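Local coordinates for Lactamase_B domain-containing protein (Bacillus lehensis G1, PDB 7EV5) that binds two zinc ions in a metallo-beta-lactamase fold, resembles both B3 metallo-beta-lactamases and glyoxalase II, and probably acts as a hydrolase, at residues Gly119-Ser124 against Tyr138-Glu143; Glu183-Ala188 against Thr195-Glu200. One frame throughout, in Å; residues are numbered along the deposited sequence.

Contact 1: residues Gly119-Ser124 against Tyr138-Glu143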
# COMPACT_ATOMS: atom_id res chain seq x y z
N GLY A 119 -7.28 -11.23 11.46
CA GLY A 119 -6.94 -12.54 12.00
C GLY A 119 -6.03 -12.36 13.20
O GLY A 119 -6.35 -11.64 14.15
N THR A 120 -4.85 -12.99 13.17
CA THR A 120 -3.86 -12.77 14.22
C THR A 120 -2.78 -11.77 13.83
O THR A 120 -1.81 -11.60 14.58
CB THR A 120 -3.23 -14.09 14.68
OG1 THR A 120 -2.73 -14.81 13.55
CG2 THR A 120 -4.25 -14.95 15.43
N PHE A 121 -2.92 -11.09 12.70
CA PHE A 121 -1.99 -10.02 12.32
C PHE A 121 -2.50 -8.71 12.90
O PHE A 121 -3.61 -8.28 12.58
CB PHE A 121 -1.92 -9.87 10.80
CG PHE A 121 -1.51 -11.11 10.06
CD1 PHE A 121 -0.17 -11.38 9.80
CD2 PHE A 121 -2.46 -11.99 9.60
CE1 PHE A 121 0.20 -12.51 9.10
CE2 PHE A 121 -2.10 -13.14 8.90
CZ PHE A 121 -0.76 -13.39 8.65
N THR A 122 -1.69 -8.06 13.73
CA THR A 122 -2.04 -6.74 14.22
C THR A 122 -1.13 -5.68 13.62
O THR A 122 0.08 -5.89 13.50
CB THR A 122 -2.04 -6.67 15.75
OG1 THR A 122 -2.97 -7.63 16.26
CG2 THR A 122 -2.47 -5.28 16.23
N PHE A 123 -1.74 -4.57 13.22
CA PHE A 123 -1.04 -3.46 12.60
C PHE A 123 -1.34 -2.19 13.37
O PHE A 123 -2.45 -2.01 13.88
CB PHE A 123 -1.54 -3.24 11.17
CG PHE A 123 -1.41 -4.45 10.30
CD1 PHE A 123 -0.20 -4.75 9.68
CD2 PHE A 123 -2.49 -5.28 10.08
CE1 PHE A 123 -0.08 -5.87 8.87
CE2 PHE A 123 -2.38 -6.39 9.27
CZ PHE A 123 -1.18 -6.69 8.67
N SER A 124 -0.34 -1.33 13.46
CA SER A 124 -0.56 0.07 13.78
C SER A 124 -0.81 0.80 12.47
O SER A 124 -0.13 0.56 11.46
CB SER A 124 0.67 0.66 14.47
OG SER A 124 0.76 0.21 15.81
N TYR A 138 0.74 0.91 7.10
CA TYR A 138 0.41 -0.18 8.01
C TYR A 138 1.71 -0.70 8.62
O TYR A 138 2.55 -1.27 7.91
CB TYR A 138 -0.28 -1.31 7.26
CG TYR A 138 -1.54 -0.93 6.50
CD1 TYR A 138 -2.78 -0.94 7.12
CD2 TYR A 138 -1.49 -0.57 5.15
CE1 TYR A 138 -3.93 -0.62 6.45
CE2 TYR A 138 -2.65 -0.26 4.45
CZ TYR A 138 -3.87 -0.29 5.11
OH TYR A 138 -5.03 0.02 4.45
N TYR A 139 1.89 -0.51 9.92
CA TYR A 139 3.09 -0.94 10.62
C TYR A 139 2.83 -2.29 11.29
O TYR A 139 1.93 -2.41 12.12
CB TYR A 139 3.49 0.11 11.65
CG TYR A 139 4.66 -0.27 12.54
CD1 TYR A 139 5.87 -0.66 12.00
CD2 TYR A 139 4.55 -0.19 13.92
CE1 TYR A 139 6.95 -0.99 12.82
CE2 TYR A 139 5.61 -0.52 14.74
CZ TYR A 139 6.81 -0.91 14.19
OH TYR A 139 7.86 -1.23 15.01
N TYR A 140 3.63 -3.29 10.92
CA TYR A 140 3.55 -4.64 11.48
C TYR A 140 4.73 -4.80 12.43
O TYR A 140 5.85 -5.08 12.00
CB TYR A 140 3.63 -5.65 10.34
CG TYR A 140 3.44 -7.09 10.73
CD1 TYR A 140 2.28 -7.51 11.37
CD2 TYR A 140 4.41 -8.04 10.42
CE1 TYR A 140 2.10 -8.85 11.70
CE2 TYR A 140 4.24 -9.38 10.76
CZ TYR A 140 3.07 -9.77 11.39
OH TYR A 140 2.88 -11.09 11.73
N GLN A 141 4.48 -4.64 13.73
CA GLN A 141 5.59 -4.62 14.69
C GLN A 141 6.28 -5.99 14.78
O GLN A 141 7.51 -6.05 14.92
CB GLN A 141 5.10 -4.14 16.06
CG GLN A 141 6.21 -4.02 17.09
CD GLN A 141 5.93 -2.98 18.15
OE1 GLN A 141 4.82 -2.45 18.24
NE2 GLN A 141 6.94 -2.69 18.97
N LYS A 142 5.51 -7.08 14.66
CA LYS A 142 6.05 -8.42 14.92
C LYS A 142 7.28 -8.72 14.07
O LYS A 142 8.25 -9.30 14.56
CB LYS A 142 4.97 -9.47 14.72
CG LYS A 142 5.41 -10.90 15.02
CD LYS A 142 4.28 -11.89 14.75
CE LYS A 142 4.48 -13.20 15.50
NZ LYS A 142 5.67 -13.95 15.01
N GLU A 143 7.24 -8.36 12.79
CA GLU A 143 8.40 -8.55 11.91
C GLU A 143 9.03 -7.23 11.50
O GLU A 143 9.85 -7.22 10.57
CB GLU A 143 8.05 -9.41 10.69
CG GLU A 143 7.54 -10.81 11.03
CD GLU A 143 8.59 -11.70 11.69
OE1 GLU A 143 9.80 -11.45 11.49
OE2 GLU A 143 8.20 -12.64 12.41
O HOH W 1 1.15 -12.03 13.33
O HOH W 2 2.53 -7.11 15.01
O HOH W 3 1.87 -4.17 14.76
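Tyr140 lies against Phe121 and Phe123, and it has more surface buried here than any other residue of the two segments. Its CG stands anti to the backbone N (chi1 -174°), which runs the ring back along strand 121-124. There Tyr140 CD1 meets Phe123 CE1 at 3.8 Å. The two ring planes are inclined at 43°. Further out, Tyr140 CE1 comes in at the edge of the Phe121 ring, in its plane, 3.9 Å from Phe121 CD1. The hydroxyl is bridged by a water to the carbonyl O of Thr120; that water is 2.5 Å from Tyr140 OH. Lys142 CB lies over one face of the Tyr140 ring.

Strands 121-127 and 136-140 form an antiparallel beta hairpin in one sheet of the metallo-beta-lactamase fold. Ser124 and Tyr139 are a hydrogen-bonded pair: Ser124 N donates to Tyr139 O at 2.8 Å, and Tyr139 N returns a straighter bond of 2.8 Å to Ser124 O. On their face of the sheet, Ser124 CB sits at the edge of the Tyr139 ring, 4.0 Å from Tyr139 CD2. Phe123 lies on the other face with Tyr138 and Tyr140, where Leu17 and Leu51 of the other six-stranded sheet also touch it. From Thr122 and Gln141 on the backbones part, and one water joins Thr122 O, Tyr139 O and Gln141 N.

Contact 2: residues Glu183-Ala188 against Thr195-Glu200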
# COMPACT_ATOMS: atom_id res chain seq x y z
N GLU A 183 14.55 2.27 13.76
CA GLU A 183 15.40 2.43 12.58
C GLU A 183 15.55 1.13 11.78
O GLU A 183 15.76 1.19 10.57
CB GLU A 183 16.75 3.04 12.95
CG GLU A 183 16.72 4.57 13.14
CD GLU A 183 18.10 5.20 13.25
OE1 GLU A 183 19.05 4.69 12.62
OE2 GLU A 183 18.24 6.21 13.97
N ARG A 184 15.43 -0.04 12.43
CA ARG A 184 15.54 -1.31 11.72
C ARG A 184 14.29 -1.67 10.93
O ARG A 184 14.31 -2.66 10.19
CB ARG A 184 15.93 -2.46 12.66
CG ARG A 184 14.76 -3.17 13.36
CD ARG A 184 15.20 -4.48 14.03
NE ARG A 184 14.06 -5.23 14.56
CZ ARG A 184 13.77 -6.48 14.25
NH1 ARG A 184 14.54 -7.15 13.40
NH2 ARG A 184 12.71 -7.08 14.78
N THR A 185 13.22 -0.88 11.04
CA THR A 185 11.97 -1.18 10.34
C THR A 185 12.18 -1.16 8.84
O THR A 185 12.70 -0.19 8.28
CB THR A 185 10.92 -0.13 10.70
OG1 THR A 185 10.77 -0.07 12.13
CG2 THR A 185 9.57 -0.51 10.09
N ILE A 186 11.74 -2.23 8.17
CA ILE A 186 11.80 -2.25 6.71
C ILE A 186 10.71 -1.34 6.16
O ILE A 186 9.55 -1.40 6.59
CB ILE A 186 11.65 -3.69 6.20
CG1 ILE A 186 12.92 -4.48 6.50
CG2 ILE A 186 11.33 -3.71 4.71
CD1 ILE A 186 12.78 -5.98 6.27
N VAL A 187 11.09 -0.47 5.22
CA VAL A 187 10.13 0.35 4.49
C VAL A 187 9.76 -0.43 3.23
O VAL A 187 10.56 -0.55 2.29
CB VAL A 187 10.70 1.74 4.17
CG1 VAL A 187 9.72 2.54 3.32
CG2 VAL A 187 10.99 2.47 5.47
N ALA A 188 8.56 -1.01 3.23
CA ALA A 188 8.05 -1.79 2.11
C ALA A 188 7.12 -0.86 1.35
O ALA A 188 5.94 -0.71 1.67
CB ALA A 188 7.35 -3.05 2.60
N THR A 195 13.91 -0.83 1.72
CA THR A 195 14.90 -0.07 2.47
C THR A 195 14.53 -0.15 3.95
O THR A 195 13.65 -0.92 4.34
CB THR A 195 15.04 1.34 1.90
OG1 THR A 195 16.18 1.97 2.49
CG2 THR A 195 13.79 2.17 2.18
N THR A 196 15.23 0.61 4.78
CA THR A 196 14.88 0.71 6.19
C THR A 196 14.77 2.17 6.57
O THR A 196 15.27 3.06 5.87
CB THR A 196 15.88 0.01 7.13
OG1 THR A 196 17.16 0.64 7.00
CG2 THR A 196 15.97 -1.48 6.81
N ILE A 197 14.09 2.40 7.69
CA ILE A 197 13.94 3.75 8.23
C ILE A 197 15.31 4.38 8.45
O ILE A 197 15.57 5.51 8.02
CB ILE A 197 13.11 3.74 9.52
CG1 ILE A 197 11.68 3.28 9.23
CG2 ILE A 197 13.15 5.12 10.18
CD1 ILE A 197 10.82 4.33 8.60
N GLY A 198 16.21 3.65 9.12
CA GLY A 198 17.52 4.19 9.42
C GLY A 198 18.31 4.55 8.18
O GLY A 198 18.96 5.60 8.13
N GLN A 199 18.27 3.69 7.16
CA GLN A 199 19.01 3.97 5.94
C GLN A 199 18.51 5.23 5.25
O GLN A 199 19.30 6.01 4.72
CB GLN A 199 18.95 2.77 4.99
CG GLN A 199 19.82 1.61 5.44
CD GLN A 199 21.24 2.03 5.76
OE1 GLN A 199 21.93 2.62 4.93
NE2 GLN A 199 21.69 1.72 6.98
N GLU A 200 17.19 5.46 5.25
CA GLU A 200 16.67 6.65 4.59
C GLU A 200 16.96 7.90 5.40
O GLU A 200 17.27 8.96 4.84
CB GLU A 200 15.18 6.50 4.29
CG GLU A 200 14.87 5.40 3.27
CD GLU A 200 15.77 5.46 2.05
OE1 GLU A 200 15.84 6.52 1.41
OE2 GLU A 200 16.41 4.43 1.73
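Val187 meets both Thr195 and Ile197, each through a different part of its side chain. Its CG1 is anti to the backbone N (chi1 176°), while Val187 CG2 lies beside that N and reaches Ile197 CD1 at 3.6 Å. The two side chains cross at about a right angle. The Ile197 chain folds back at CG1, which brings CD1 round to Val187 while Ile197 CG1 rests 3.8 Å from Thr185 CB. Val187 CB packs on Thr195 CG2 at 3.7 Å. Thr195 OG1 donates to Glu200 OE2 at 2.6 Å.

Val187 and Thr195 are a hydrogen-bonded pair of the antiparallel hairpin 186-189/195-196. Val187 N gives Thr195 O a bond of 2.7 Å from above the carbonyl plane; the return bond is weak. Thr196 ends the short strand and is the N-cap of helix 197-203. Its OG1, at chi1 62°, accepts from Gln199 N. Glu183 lays its CB and CG along Gly198 CA. Glu183 O takes the bond from Gly198 N (2.9 Å) on a lone pair, and Thr185 O takes that from Ile197 N (3.0 Å).

The first three amides of the helix thus all have acceptors: two carbonyls of the loop that leads into strand 186-189 and one threonine hydroxyl. The start of the helix is tied to the loop before the hairpin, while its cap comes from Thr196.

Both contacts belong to the same six-stranded mixed sheet, with their centres about 16 Å apart. Contact 1 joins strands 121-127 and 136-140 near one side of the sheet. Contact 2 joins strands 186-189 and 195-196 at the other, where 195-196 is the outermost strand. Strand 145-149 lies between the two hairpins and pairs with both 136-140 and 186-189. Along the chain contact 1 closes before contact 2 opens. They touch directly where Tyr139 CE1 packs on Thr185 CG2 at 3.8 Å. The zinc ligands Asp150 and His191 follow shortly after strands 145-149 and 186-189, so the shared sheet carries part of the metal site.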